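Local coordinates for protein phosphodiesterase (Salpingoeca rosetta, PDB 7D7P) that belongs to the 3'5'-cyclic nucleotide phosphodiesterase family of the HD clan, an all-helical protein that carries a zinc ion and a magnesium ion, at residues 217-222 / 259-264; 224-229 / 324-329; 140-145 / 254-259; 156-161 / 173-178; 270-275 / 306-311. One frame throughout, in Å; residues are numbered along the deposited sequence.

Interaction 1: residues 217-222 / 259-264; sequences TDMATH and ADLHNP. With ZN (zinc ion), chain G.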
# COMPACT_ATOMS: atom_id res chain seq x y z
N THR A 217 1.48 -2.46 24.36
CA THR A 217 0.26 -2.36 23.58
C THR A 217 -0.09 -0.91 23.24
O THR A 217 -1.05 -0.68 22.51
CB THR A 217 -0.92 -3.02 24.30
OG1 THR A 217 -1.20 -2.32 25.52
CG2 THR A 217 -0.62 -4.48 24.60
N ASP A 218 0.66 0.05 23.78
CA ASP A 218 0.51 1.45 23.40
C ASP A 218 0.88 1.63 21.94
O ASP A 218 2.02 1.38 21.54
CB ASP A 218 1.40 2.32 24.30
CG ASP A 218 1.21 3.81 24.05
OD1 ASP A 218 0.43 4.19 23.16
OD2 ASP A 218 1.86 4.61 24.77
N MET A 219 -0.10 2.05 21.14
CA MET A 219 0.12 2.23 19.70
C MET A 219 1.26 3.20 19.42
O MET A 219 1.89 3.12 18.36
CB MET A 219 -1.16 2.69 19.02
CG MET A 219 -2.33 1.72 19.14
SD MET A 219 -1.95 0.08 18.48
CE MET A 219 -1.37 0.50 16.84
N ALA A 220 1.53 4.12 20.35
CA ALA A 220 2.64 5.06 20.18
C ALA A 220 4.00 4.37 20.16
O ALA A 220 4.98 5.01 19.76
CB ALA A 220 2.61 6.10 21.30
N THR A 221 4.09 3.11 20.57
CA THR A 221 5.33 2.35 20.53
C THR A 221 5.36 1.34 19.39
O THR A 221 6.28 0.51 19.33
CB THR A 221 5.57 1.64 21.86
OG1 THR A 221 4.62 0.57 22.01
CG2 THR A 221 5.41 2.61 23.03
N HIS A 222 4.39 1.40 18.47
CA HIS A 222 4.34 0.45 17.36
C HIS A 222 5.55 0.59 16.45
O HIS A 222 6.19 -0.40 16.09
CB HIS A 222 3.04 0.64 16.58
CG HIS A 222 2.99 -0.11 15.28
ND1 HIS A 222 2.43 -1.37 15.17
CD2 HIS A 222 3.43 0.22 14.05
CE1 HIS A 222 2.53 -1.78 13.92
NE2 HIS A 222 3.13 -0.83 13.21
N ALA A 259 -1.61 -9.90 18.84
CA ALA A 259 -2.93 -10.39 19.22
C ALA A 259 -3.90 -9.25 19.51
O ALA A 259 -5.11 -9.41 19.32
CB ALA A 259 -2.83 -11.32 20.43
N ASP A 260 -3.39 -8.11 19.97
CA ASP A 260 -4.25 -6.96 20.22
C ASP A 260 -4.91 -6.48 18.93
O ASP A 260 -6.08 -6.08 18.93
CB ASP A 260 -3.44 -5.83 20.87
CG ASP A 260 -4.33 -4.76 21.48
OD1 ASP A 260 -5.53 -5.02 21.66
OD2 ASP A 260 -3.82 -3.66 21.78
N LEU A 261 -4.17 -6.50 17.83
CA LEU A 261 -4.70 -6.09 16.53
C LEU A 261 -5.28 -7.29 15.78
O LEU A 261 -4.83 -7.67 14.70
CB LEU A 261 -3.61 -5.40 15.71
CG LEU A 261 -2.88 -4.23 16.38
CD1 LEU A 261 -1.81 -3.66 15.46
CD2 LEU A 261 -3.86 -3.15 16.81
N HIS A 262 -6.30 -7.90 16.38
CA HIS A 262 -6.87 -9.13 15.85
C HIS A 262 -7.87 -8.90 14.72
O HIS A 262 -8.20 -9.86 14.01
CB HIS A 262 -7.54 -9.93 16.97
CG HIS A 262 -8.59 -9.17 17.72
ND1 HIS A 262 -9.81 -8.85 17.16
CD2 HIS A 262 -8.61 -8.68 18.98
CE1 HIS A 262 -10.54 -8.19 18.05
NE2 HIS A 262 -9.83 -8.07 19.16
N ASN A 263 -8.35 -7.67 14.53
CA ASN A 263 -9.38 -7.42 13.52
C ASN A 263 -8.98 -7.86 12.12
O ASN A 263 -9.75 -8.60 11.48
CB ASN A 263 -9.78 -5.94 13.55
CG ASN A 263 -10.75 -5.62 14.66
OD1 ASN A 263 -10.92 -6.40 15.60
ND2 ASN A 263 -11.38 -4.46 14.57
N PRO A 264 -7.83 -7.46 11.56
CA PRO A 264 -7.53 -7.81 10.16
C PRO A 264 -7.10 -9.25 9.95
O PRO A 264 -6.96 -9.66 8.79
CB PRO A 264 -6.39 -6.84 9.79
CG PRO A 264 -6.30 -5.86 10.92
CD PRO A 264 -6.77 -6.60 12.12
ZN ZN G . -6.76 -4.00 23.27
O HOH W 1 -1.32 -3.17 20.84
O HOH W 2 -4.90 -2.41 23.74
O HOH W 3 -7.37 -2.34 21.67
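Leu261 and Met219 reach toward each other and meet tip to tip, methyl CD2 of Leu261 lying 4.1 Å from the sulfur SD of Met219. The thioether chain bends at chi2 (-57°) and chi3, so that it is folded rather than extended and SD comes to the leucine. Leu261 stands just past the end of helix 245-260, at the centre of an inverse gamma turn, and its CB already points at the loop. One residue earlier, Asp260 faces Thr217, and its two carboxylate oxygens divide their work. OD1 binds the zinc ion at 2.3 Å. OD2 lies 3.9 Å from CB of Thr217 and accepts from two waters: one also donates to the carbonyl O of Thr217, bridging loop and helix, while the other sits 2.6 Å from Asp260 OD2 and is itself a zinc ligand. The carboxylate is thus gripped through both oxygens, which should fix its rotation. The hydroxyl of Thr217 is bonded to Ile214 O, on its own side of the contact. The loop beyond is stiffened internally: OD1 of Asp218 is met from above its carboxylate plane by the backbone N of Ala220 at 3.0 Å, an Asx turn, and the carbonyl O of Asp218 takes both N and OG1 of Thr221. His111, His146, Asp147 and a further water complete the zinc shell, and His262 NE2 is hydrogen-bonded to His111 ND1, which probably helps to position that ligand. Such a metal held by two histidines and two aspartates is the signature site of the HD-clan phosphodiesterases.

Interaction 2: residues 224-229 / 324-329; sequences TKLSKM and HQQLSQ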
# COMPACT_ATOMS: atom_id res chain seq x y z
N THR A 224 8.57 1.84 16.95
CA THR A 224 9.86 1.43 17.52
C THR A 224 10.03 -0.08 17.48
O THR A 224 11.13 -0.57 17.17
CB THR A 224 9.99 1.94 18.96
OG1 THR A 224 9.06 1.25 19.80
CG2 THR A 224 9.74 3.44 19.03
N LYS A 225 8.98 -0.84 17.78
CA LYS A 225 9.09 -2.29 17.70
C LYS A 225 9.22 -2.76 16.26
O LYS A 225 9.93 -3.74 15.99
CB LYS A 225 7.88 -2.95 18.36
CG LYS A 225 7.94 -2.97 19.88
CD LYS A 225 6.82 -3.81 20.48
CE LYS A 225 5.46 -3.16 20.24
NZ LYS A 225 5.36 -1.83 20.90
N LEU A 226 8.58 -2.06 15.32
CA LEU A 226 8.69 -2.44 13.91
C LEU A 226 10.11 -2.24 13.40
O LEU A 226 10.63 -3.07 12.64
CB LEU A 226 7.69 -1.64 13.08
CG LEU A 226 7.65 -1.95 11.58
CD1 LEU A 226 7.41 -3.44 11.34
CD2 LEU A 226 6.59 -1.11 10.89
N SER A 227 10.76 -1.14 13.80
CA SER A 227 12.13 -0.87 13.38
C SER A 227 13.09 -1.92 13.92
O SER A 227 14.00 -2.37 13.21
CB SER A 227 12.57 0.52 13.83
OG SER A 227 11.71 1.53 13.33
N LYS A 228 12.92 -2.32 15.18
CA LYS A 228 13.81 -3.32 15.77
C LYS A 228 13.61 -4.68 15.12
O LYS A 228 14.58 -5.44 14.94
CB LYS A 228 13.60 -3.39 17.28
CG LYS A 228 13.90 -2.09 18.00
CD LYS A 228 13.58 -2.18 19.49
CE LYS A 228 13.82 -0.85 20.19
NZ LYS A 228 13.48 -0.92 21.64
N MET A 229 12.37 -5.02 14.77
CA MET A 229 12.11 -6.26 14.05
C MET A 229 12.77 -6.24 12.67
O MET A 229 13.26 -7.27 12.20
CB MET A 229 10.60 -6.49 13.93
CG MET A 229 9.92 -6.84 15.24
SD MET A 229 9.73 -8.62 15.46
CE MET A 229 8.46 -8.96 14.25
N HIS A 324 3.03 -7.46 9.82
CA HIS A 324 3.02 -8.90 9.63
C HIS A 324 4.01 -9.36 8.57
O HIS A 324 4.41 -10.53 8.59
CB HIS A 324 1.61 -9.37 9.26
CG HIS A 324 0.71 -9.54 10.44
ND1 HIS A 324 0.47 -10.77 11.03
CD2 HIS A 324 -0.01 -8.64 11.16
CE1 HIS A 324 -0.36 -10.62 12.05
NE2 HIS A 324 -0.66 -9.33 12.15
N GLN A 325 4.42 -8.48 7.66
CA GLN A 325 5.49 -8.82 6.74
C GLN A 325 6.81 -9.02 7.48
O GLN A 325 7.58 -9.94 7.17
CB GLN A 325 5.64 -7.74 5.66
CG GLN A 325 4.58 -7.81 4.57
CD GLN A 325 4.67 -6.67 3.59
OE1 GLN A 325 4.99 -5.54 3.96
NE2 GLN A 325 4.39 -6.95 2.32
N GLN A 326 7.08 -8.18 8.48
CA GLN A 326 8.26 -8.39 9.31
C GLN A 326 8.07 -9.58 10.25
O GLN A 326 9.02 -10.33 10.50
CB GLN A 326 8.59 -7.13 10.10
CG GLN A 326 9.06 -5.98 9.23
CD GLN A 326 10.27 -6.35 8.39
OE1 GLN A 326 11.25 -6.89 8.91
NE2 GLN A 326 10.19 -6.08 7.10
N LEU A 327 6.86 -9.75 10.77
CA LEU A 327 6.60 -10.87 11.68
C LEU A 327 6.72 -12.21 10.95
O LEU A 327 7.30 -13.16 11.48
CB LEU A 327 5.22 -10.73 12.32
CG LEU A 327 4.86 -11.75 13.40
CD1 LEU A 327 5.77 -11.61 14.60
CD2 LEU A 327 3.40 -11.61 13.81
N SER A 328 6.18 -12.29 9.73
CA SER A 328 6.28 -13.53 8.96
C SER A 328 7.70 -13.83 8.51
O SER A 328 8.02 -14.99 8.25
CB SER A 328 5.36 -13.47 7.74
OG SER A 328 4.00 -13.37 8.12
N GLN A 329 8.56 -12.81 8.41
CA GLN A 329 9.95 -13.06 8.05
C GLN A 329 10.75 -13.63 9.22
O GLN A 329 11.67 -14.43 9.00
CB GLN A 329 10.61 -11.78 7.54
CG GLN A 329 11.94 -12.00 6.84
CD GLN A 329 11.79 -12.62 5.47
OE1 GLN A 329 10.72 -12.57 4.86
NE2 GLN A 329 12.87 -13.22 4.97
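Met229 reaches across to Leu327 and Leu226 to Gln326 where helix 222-234 packs against helix 305-330, a helix pair of the all-helical phosphodiesterase fold. The segment axes pass 9.9 Å apart and run in broadly the same direction, at 38°. The buried flank is built on the thioether of Met229. Its chain, bent at chi2 and again at chi3 (-71°), carries CE onto the backbone of the partner, 3.7 Å from CA of Leu327, and against that residue's CD1 methyl. The two side chains cross at a slant, so the methionine lies against the root of the leucine as well as its branch. Phe250 and Phe238 also pack on Met229, and Thr258 and Leu334 on Leu327. The other flank approaches as closely, but Leu226 and Gln326 are partly exposed, and Gln325 and Gln329 on the same helix as the glutamine are exposed. Here Leu226 meets the aliphatic part of Gln326 at about a right angle. The glutamine folds back at chi2 (-56°), presenting its methylenes to the leucine while its amide is carried toward the end of segment 224-229. There OE1 accepts a hydrogen bond from Asn233 ND2, one turn farther along helix 222-234, so the polar end is tied to the same helix that its methylenes pack against. Closest on this flank is CD1 of Leu226, which rests 3.7 Å from CG of Gln326.

Interaction 3: residues 140-145 / 254-259; sequences LIAALS and VLLHTA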
# COMPACT_ATOMS: atom_id res chain seq x y z
N LEU A 140 -0.87 -15.10 29.55
CA LEU A 140 -2.32 -15.29 29.67
C LEU A 140 -2.95 -14.21 30.53
O LEU A 140 -4.01 -13.67 30.19
CB LEU A 140 -2.62 -16.68 30.24
CG LEU A 140 -2.10 -17.89 29.47
CD1 LEU A 140 -2.68 -19.18 30.04
CD2 LEU A 140 -2.40 -17.76 27.99
N ILE A 141 -2.32 -13.87 31.66
CA ILE A 141 -2.84 -12.82 32.53
C ILE A 141 -2.77 -11.47 31.85
O ILE A 141 -3.73 -10.68 31.89
CB ILE A 141 -2.09 -12.82 33.88
CG1 ILE A 141 -2.31 -14.14 34.62
CG2 ILE A 141 -2.52 -11.64 34.73
CD1 ILE A 141 -1.44 -14.30 35.85
N ALA A 142 -1.65 -11.17 31.19
CA ALA A 142 -1.48 -9.87 30.55
C ALA A 142 -2.50 -9.67 29.43
O ALA A 142 -3.06 -8.58 29.29
CB ALA A 142 -0.06 -9.73 30.00
N ALA A 143 -2.76 -10.71 28.64
CA ALA A 143 -3.69 -10.58 27.52
C ALA A 143 -5.10 -10.28 28.00
O ALA A 143 -5.79 -9.44 27.41
CB ALA A 143 -3.67 -11.86 26.67
N LEU A 144 -5.54 -10.95 29.06
CA LEU A 144 -6.89 -10.73 29.56
C LEU A 144 -7.02 -9.40 30.29
O LEU A 144 -8.11 -8.82 30.34
CB LEU A 144 -7.29 -11.88 30.48
CG LEU A 144 -8.75 -12.33 30.51
CD1 LEU A 144 -9.35 -12.41 29.12
CD2 LEU A 144 -8.82 -13.68 31.19
N SER A 145 -5.92 -8.89 30.84
CA SER A 145 -5.91 -7.69 31.66
C SER A 145 -5.49 -6.44 30.89
O SER A 145 -5.44 -5.36 31.48
CB SER A 145 -4.98 -7.88 32.86
OG SER A 145 -5.34 -9.01 33.63
N VAL A 254 6.08 -8.31 21.18
CA VAL A 254 5.67 -8.27 19.78
C VAL A 254 4.44 -9.13 19.55
O VAL A 254 3.52 -8.74 18.82
CB VAL A 254 6.85 -8.69 18.88
CG1 VAL A 254 6.36 -9.08 17.49
CG2 VAL A 254 7.89 -7.58 18.80
N LEU A 255 4.39 -10.30 20.19
CA LEU A 255 3.27 -11.22 19.96
C LEU A 255 1.98 -10.72 20.60
O LEU A 255 0.90 -10.87 20.01
CB LEU A 255 3.63 -12.62 20.48
CG LEU A 255 4.68 -13.38 19.66
CD1 LEU A 255 4.99 -14.72 20.31
CD2 LEU A 255 4.21 -13.57 18.23
N LEU A 256 2.06 -10.14 21.80
CA LEU A 256 0.85 -9.61 22.43
C LEU A 256 0.30 -8.43 21.64
O LEU A 256 -0.92 -8.28 21.51
CB LEU A 256 1.12 -9.21 23.88
CG LEU A 256 -0.14 -8.67 24.59
CD1 LEU A 256 -1.19 -9.76 24.70
CD2 LEU A 256 0.17 -8.09 25.96
N HIS A 257 1.18 -7.58 21.12
CA HIS A 257 0.73 -6.49 20.25
C HIS A 257 0.06 -7.05 19.00
O HIS A 257 -0.93 -6.49 18.52
CB HIS A 257 1.91 -5.59 19.89
CG HIS A 257 1.55 -4.47 18.96
ND1 HIS A 257 0.56 -3.56 19.23
CD2 HIS A 257 2.07 -4.12 17.76
CE1 HIS A 257 0.47 -2.69 18.24
NE2 HIS A 257 1.38 -3.01 17.33
N THR A 258 0.60 -8.15 18.46
CA THR A 258 -0.03 -8.81 17.32
C THR A 258 -1.44 -9.28 17.66
O THR A 258 -2.38 -9.08 16.88
CB THR A 258 0.82 -9.99 16.85
OG1 THR A 258 2.15 -9.55 16.56
CG2 THR A 258 0.22 -10.62 15.60
N ALA A 259 -1.61 -9.90 18.84
CA ALA A 259 -2.93 -10.39 19.22
C ALA A 259 -3.90 -9.25 19.51
O ALA A 259 -5.11 -9.41 19.32
CB ALA A 259 -2.83 -11.32 20.43
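Leu256 meets Ala142 and Ala143 with no flat group between them; the single ring of the two segments, His257, leaves helix 254-259 in another direction. That imidazole meets Trp323 edge-to-face, and its plane stands at about 65° to the ring of His222, whose ND1 is hydrogen-bonded to His257 NE2. The contact itself is purely aliphatic. CB of Leu256 is directed toward segment 140-145, and with CG trans to its backbone N (chi1 -179°) its two methyls are spread over neighbouring alanines. CD1 takes the closer one, 3.8 Å from CB of Ala143 and nearly as near to its CA, while CD2 stands 4.4 Å from CB of Ala142. Small residues let the leucine tip come down close to the partner backbone, and the CA atoms of Ala143 and Leu256 are 6.9 Å apart. This is helix-to-helix core packing of the all-helical phosphodiesterase fold, joining helix 133-145 to helix 245-260 near the centre of the chain. Thr119 of helix 109-126 touches both Ala143 and Leu256, and Ile210, Ile214 and Cys213 of helix 200-215 close round Ala142 and the leucine. Both buried hydroxyls donate within their own helices: Ser145 OG to Ile141 O at 2.9 Å, and Thr258 OG1 to Val254 O at 2.8 Å. In the threonine's case, N and OG1 approach the carbonyl from opposite faces of its plane, and OG1 is linked outward as well, to Trp323 NE1.

Interaction 4: residues 156-161 / 173-178; sequences AFHINS and SVLENH. With PEG (di(hydroxyethyl)ether), chain C.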
# COMPACT_ATOMS: atom_id res chain seq x y z
N ALA A 156 -4.75 10.31 23.64
CA ALA A 156 -4.74 11.72 23.26
C ALA A 156 -5.84 12.49 23.96
O ALA A 156 -5.65 13.66 24.33
CB ALA A 156 -4.87 11.85 21.74
N PHE A 157 -7.00 11.86 24.17
CA PHE A 157 -8.07 12.53 24.90
C PHE A 157 -7.65 12.84 26.33
O PHE A 157 -7.89 13.95 26.83
CB PHE A 157 -9.34 11.66 24.91
CG PHE A 157 -10.42 12.20 25.80
CD1 PHE A 157 -11.31 13.14 25.34
CD2 PHE A 157 -10.52 11.78 27.12
CE1 PHE A 157 -12.30 13.65 26.16
CE2 PHE A 157 -11.50 12.28 27.95
CZ PHE A 157 -12.39 13.22 27.47
N HIS A 158 -7.03 11.87 27.01
CA HIS A 158 -6.61 12.09 28.39
C HIS A 158 -5.58 13.21 28.48
O HIS A 158 -5.67 14.08 29.35
CB HIS A 158 -6.06 10.80 28.99
CG HIS A 158 -7.12 9.82 29.36
ND1 HIS A 158 -7.81 9.90 30.55
CD2 HIS A 158 -7.63 8.75 28.70
CE1 HIS A 158 -8.69 8.91 30.61
NE2 HIS A 158 -8.60 8.20 29.50
N ILE A 159 -4.59 13.20 27.58
CA ILE A 159 -3.55 14.23 27.60
C ILE A 159 -4.14 15.60 27.27
O ILE A 159 -3.85 16.59 27.95
CB ILE A 159 -2.41 13.85 26.64
CG1 ILE A 159 -1.77 12.53 27.08
CG2 ILE A 159 -1.37 14.96 26.58
CD1 ILE A 159 -0.73 12.00 26.12
N ASN A 160 -4.99 15.68 26.24
CA ASN A 160 -5.55 16.97 25.84
C ASN A 160 -6.52 17.50 26.88
O ASN A 160 -6.57 18.72 27.12
CB ASN A 160 -6.24 16.84 24.48
CG ASN A 160 -5.26 16.67 23.33
OD1 ASN A 160 -4.06 16.90 23.49
ND2 ASN A 160 -5.76 16.27 22.17
N SER A 161 -7.31 16.63 27.51
CA SER A 161 -8.25 17.06 28.53
C SER A 161 -7.61 17.22 29.90
O SER A 161 -8.29 17.65 30.84
CB SER A 161 -9.42 16.08 28.63
OG SER A 161 -9.02 14.87 29.26
N SER A 173 2.08 6.84 28.41
CA SER A 173 1.27 5.63 28.22
C SER A 173 0.14 5.56 29.25
O SER A 173 0.04 4.63 30.04
CB SER A 173 2.12 4.37 28.26
OG SER A 173 3.02 4.29 27.17
N VAL A 174 -0.70 6.60 29.23
CA VAL A 174 -1.64 6.84 30.33
C VAL A 174 -2.54 5.63 30.55
O VAL A 174 -2.64 5.09 31.65
CB VAL A 174 -2.46 8.11 30.06
CG1 VAL A 174 -3.54 8.28 31.12
CG2 VAL A 174 -1.55 9.34 30.01
N LEU A 175 -3.22 5.19 29.48
CA LEU A 175 -4.17 4.08 29.61
C LEU A 175 -3.46 2.78 29.94
O LEU A 175 -3.91 2.02 30.81
CB LEU A 175 -4.98 3.93 28.33
CG LEU A 175 -6.09 4.95 28.10
CD1 LEU A 175 -6.76 4.69 26.76
CD2 LEU A 175 -7.09 4.90 29.23
N GLU A 176 -2.35 2.49 29.25
CA GLU A 176 -1.65 1.22 29.44
C GLU A 176 -1.08 1.11 30.85
O GLU A 176 -1.11 0.04 31.46
CB GLU A 176 -0.55 1.06 28.39
CG GLU A 176 -1.07 0.92 26.96
CD GLU A 176 -1.58 2.23 26.37
OE1 GLU A 176 -1.15 3.31 26.84
OE2 GLU A 176 -2.43 2.19 25.46
N ASN A 177 -0.55 2.22 31.38
CA ASN A 177 -0.12 2.22 32.78
C ASN A 177 -1.30 1.94 33.70
O ASN A 177 -1.16 1.21 34.70
CB ASN A 177 0.52 3.56 33.13
CG ASN A 177 2.02 3.56 32.94
OD1 ASN A 177 2.72 2.69 33.45
ND2 ASN A 177 2.52 4.54 32.19
N HIS A 178 -2.47 2.49 33.38
CA HIS A 178 -3.67 2.27 34.17
C HIS A 178 -4.11 0.81 34.10
O HIS A 178 -4.51 0.23 35.12
CB HIS A 178 -4.78 3.19 33.69
CG HIS A 178 -6.07 3.04 34.43
ND1 HIS A 178 -6.17 3.19 35.79
CD2 HIS A 178 -7.33 2.79 33.98
CE1 HIS A 178 -7.43 3.02 36.16
NE2 HIS A 178 -8.15 2.77 35.08
C2 PEG C . 3.35 7.67 25.49
O2 PEG C . 2.25 7.48 24.64
C3 PEG C . 1.27 8.47 24.75
C4 PEG C . 0.20 8.01 25.73
O4 PEG C . 0.25 8.76 26.92
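His158 and Leu175 cross at about a right angle, the imidazole NE2 lying 3.6 Å from methyl CD2 of the leucine and the ring CD2 of His158 close by. The approach to the ring is oblique. Val174 fills in beside the leucine: its CG1 lies 4.2 Å from CB of His158, and its CG2 stands 4.3 Å from CG1 of Ile159. The valine is placed with CG1 trans to its backbone N (chi1 174°), which sets one methyl toward each of the two residues of helix 155-161. Beside this apolar patch a di(hydroxyethyl)ether molecule, probably from the crystallisation liquor, is wedged between Ile159 and the start of helix 174-187. Its O4 lies 3.5 Å from CD1 of Ile159 and receives a weak hydrogen bond from N of Val174. A second shell fixes these groups. His158 ND1 is hydrogen-bonded to Ser163 OG, which holds the ring's rotation while its other side meets Leu175. Asn155, just ahead of segment 156-161, is bonded through OD1 to N of Leu175 and through ND2 to OE1 of Glu176, tying the two helix starts together by polar bonds. Apart from the contact, within helix 155-161, Ser161 OG donates to Phe157 O at 2.8 Å and lies above the Phe157 ring face, toward its rim. The two short segments run at 109° to each other; Leu165 of helix 164-169 packs against both His158 and Val174, Phe157 rests on helix 268-291, and Glu176 touches Leu215 of helix 200-215.

Interaction 5: residues 270-275 / 306-311; sequences SNKRWS and ESLAKG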
# COMPACT_ATOMS: atom_id res chain seq x y z
N SER A 270 -16.03 -11.03 10.89
CA SER A 270 -15.48 -10.61 12.17
C SER A 270 -14.74 -9.29 12.05
O SER A 270 -14.85 -8.42 12.93
CB SER A 270 -14.55 -11.71 12.71
OG SER A 270 -13.76 -11.23 13.79
N ASN A 271 -13.99 -9.10 10.95
CA ASN A 271 -13.29 -7.84 10.72
C ASN A 271 -14.27 -6.67 10.69
O ASN A 271 -14.00 -5.62 11.29
CB ASN A 271 -12.51 -7.93 9.40
CG ASN A 271 -11.49 -6.80 9.24
OD1 ASN A 271 -10.76 -6.75 8.25
ND2 ASN A 271 -11.45 -5.89 10.20
N LYS A 272 -15.41 -6.83 10.01
CA LYS A 272 -16.33 -5.72 9.82
C LYS A 272 -17.08 -5.37 11.10
O LYS A 272 -17.27 -4.19 11.41
CB LYS A 272 -17.31 -6.04 8.70
CG LYS A 272 -18.14 -4.85 8.26
CD LYS A 272 -19.23 -5.26 7.27
CE LYS A 272 -19.83 -4.05 6.59
NZ LYS A 272 -20.19 -2.99 7.57
N ARG A 273 -17.52 -6.38 11.85
CA ARG A 273 -18.31 -6.11 13.06
C ARG A 273 -17.47 -5.41 14.12
O ARG A 273 -17.95 -4.48 14.78
CB ARG A 273 -18.89 -7.41 13.61
CG ARG A 273 -19.97 -8.03 12.74
CD ARG A 273 -20.35 -9.42 13.24
NE ARG A 273 -21.13 -9.37 14.47
CZ ARG A 273 -21.45 -10.44 15.19
NH1 ARG A 273 -21.07 -11.65 14.80
NH2 ARG A 273 -22.16 -10.30 16.31
N TRP A 274 -16.23 -5.84 14.31
CA TRP A 274 -15.38 -5.22 15.32
C TRP A 274 -14.92 -3.83 14.88
O TRP A 274 -14.84 -2.91 15.70
CB TRP A 274 -14.18 -6.11 15.62
CG TRP A 274 -14.50 -7.29 16.49
CD1 TRP A 274 -14.74 -8.57 16.08
CD2 TRP A 274 -14.61 -7.29 17.92
NE1 TRP A 274 -15.00 -9.37 17.17
CE2 TRP A 274 -14.92 -8.61 18.31
CE3 TRP A 274 -14.47 -6.31 18.91
CZ2 TRP A 274 -15.10 -8.98 19.64
CZ3 TRP A 274 -14.65 -6.68 20.23
CH2 TRP A 274 -14.96 -8.00 20.59
N SER A 275 -14.62 -3.67 13.59
CA SER A 275 -14.22 -2.35 13.09
C SER A 275 -15.35 -1.34 13.21
O SER A 275 -15.11 -0.17 13.52
CB SER A 275 -13.74 -2.46 11.64
OG SER A 275 -12.47 -3.08 11.57
N GLU A 306 -18.69 4.00 4.21
CA GLU A 306 -17.60 4.41 3.33
C GLU A 306 -16.39 4.87 4.13
O GLU A 306 -15.24 4.57 3.77
CB GLU A 306 -18.07 5.52 2.39
CG GLU A 306 -17.00 5.99 1.41
CD GLU A 306 -17.47 7.15 0.55
OE1 GLU A 306 -18.53 7.74 0.85
OE2 GLU A 306 -16.77 7.46 -0.44
N SER A 307 -16.62 5.61 5.22
CA SER A 307 -15.52 6.01 6.09
C SER A 307 -14.87 4.80 6.74
O SER A 307 -13.64 4.76 6.92
CB SER A 307 -16.01 6.99 7.15
OG SER A 307 -16.45 8.20 6.56
N LEU A 308 -15.67 3.79 7.10
CA LEU A 308 -15.12 2.58 7.71
C LEU A 308 -14.17 1.88 6.75
O LEU A 308 -13.05 1.52 7.13
CB LEU A 308 -16.26 1.65 8.12
CG LEU A 308 -15.86 0.39 8.89
CD1 LEU A 308 -15.22 0.75 10.22
CD2 LEU A 308 -17.06 -0.51 9.09
N ALA A 309 -14.60 1.68 5.50
CA ALA A 309 -13.76 0.99 4.53
C ALA A 309 -12.48 1.77 4.24
O ALA A 309 -11.39 1.18 4.16
CB ALA A 309 -14.54 0.75 3.24
N LYS A 310 -12.59 3.09 4.08
CA LYS A 310 -11.42 3.90 3.80
C LYS A 310 -10.43 3.86 4.96
O LYS A 310 -9.21 3.81 4.75
CB LYS A 310 -11.83 5.34 3.50
N GLY A 311 -10.93 3.87 6.20
CA GLY A 311 -10.04 3.79 7.34
C GLY A 311 -9.36 2.44 7.47
O GLY A 311 -8.19 2.36 7.86
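Leu308 crosses from helix 305-330 to Ser275 and Lys272 on helix 268-291, and nearly all of the contact is made by its two methyls. CB is directed at the partner helix, and with CG trans to the backbone N (chi1 -175°) the chain extends toward helix 268-291. At CG it forks. CD1 runs onto the backbone of Ser275, 3.4 Å from its carbonyl O and 3.7 Å from its C, and also rests 3.8 Å from its CB. CD2 turns the other way and comes within 4.3 Å of NZ of Lys272, a loose touch at the edge of the contact. That lysine stretches out fully until a turn at chi4 (-48°), and its charge has a long, weak ion pair with Glu305. Beyond the two segments, Leu308 also touches Ala276 and Gln279 of helix 268-291, so the leucine is seated among residues of successive turns. Ser275 OG has a weak hydrogen bond with Asn263 ND2. On a different side of the helix, Trp274 meets Phe106 and His262 edge-to-face. A single leucine resting on a neighbour's main chain is plain helix-helix packing, here between two long helices of the all-helical phosphodiesterase fold.

Overall arrangement
Interaction 3 lies deepest, near the centre of the chain, and is wholly aliphatic; interaction 1, almost as central, includes waters and a zinc ligand. They share helix 245-260 and touch where Thr217 packs on Leu256 and through the probable hydrogen bond of His222 ND1 with His257 NE2. Interactions 2 and 5 hold the same helix 305-330, with centres about 24 Å apart: interaction 2, partly buried, joins it to helix 222-234, and interaction 5, buried though far from the chain's centre, to helix 268-291. Interaction 2 also leans on interaction 3 through Val254 and Thr258. Interaction 4 is peripheral and partly exposed, with a di(hydroxyethyl)ether molecule bound beside it, yet Ser173 OG, bonded to Asp218 OD2, links it to interaction 1.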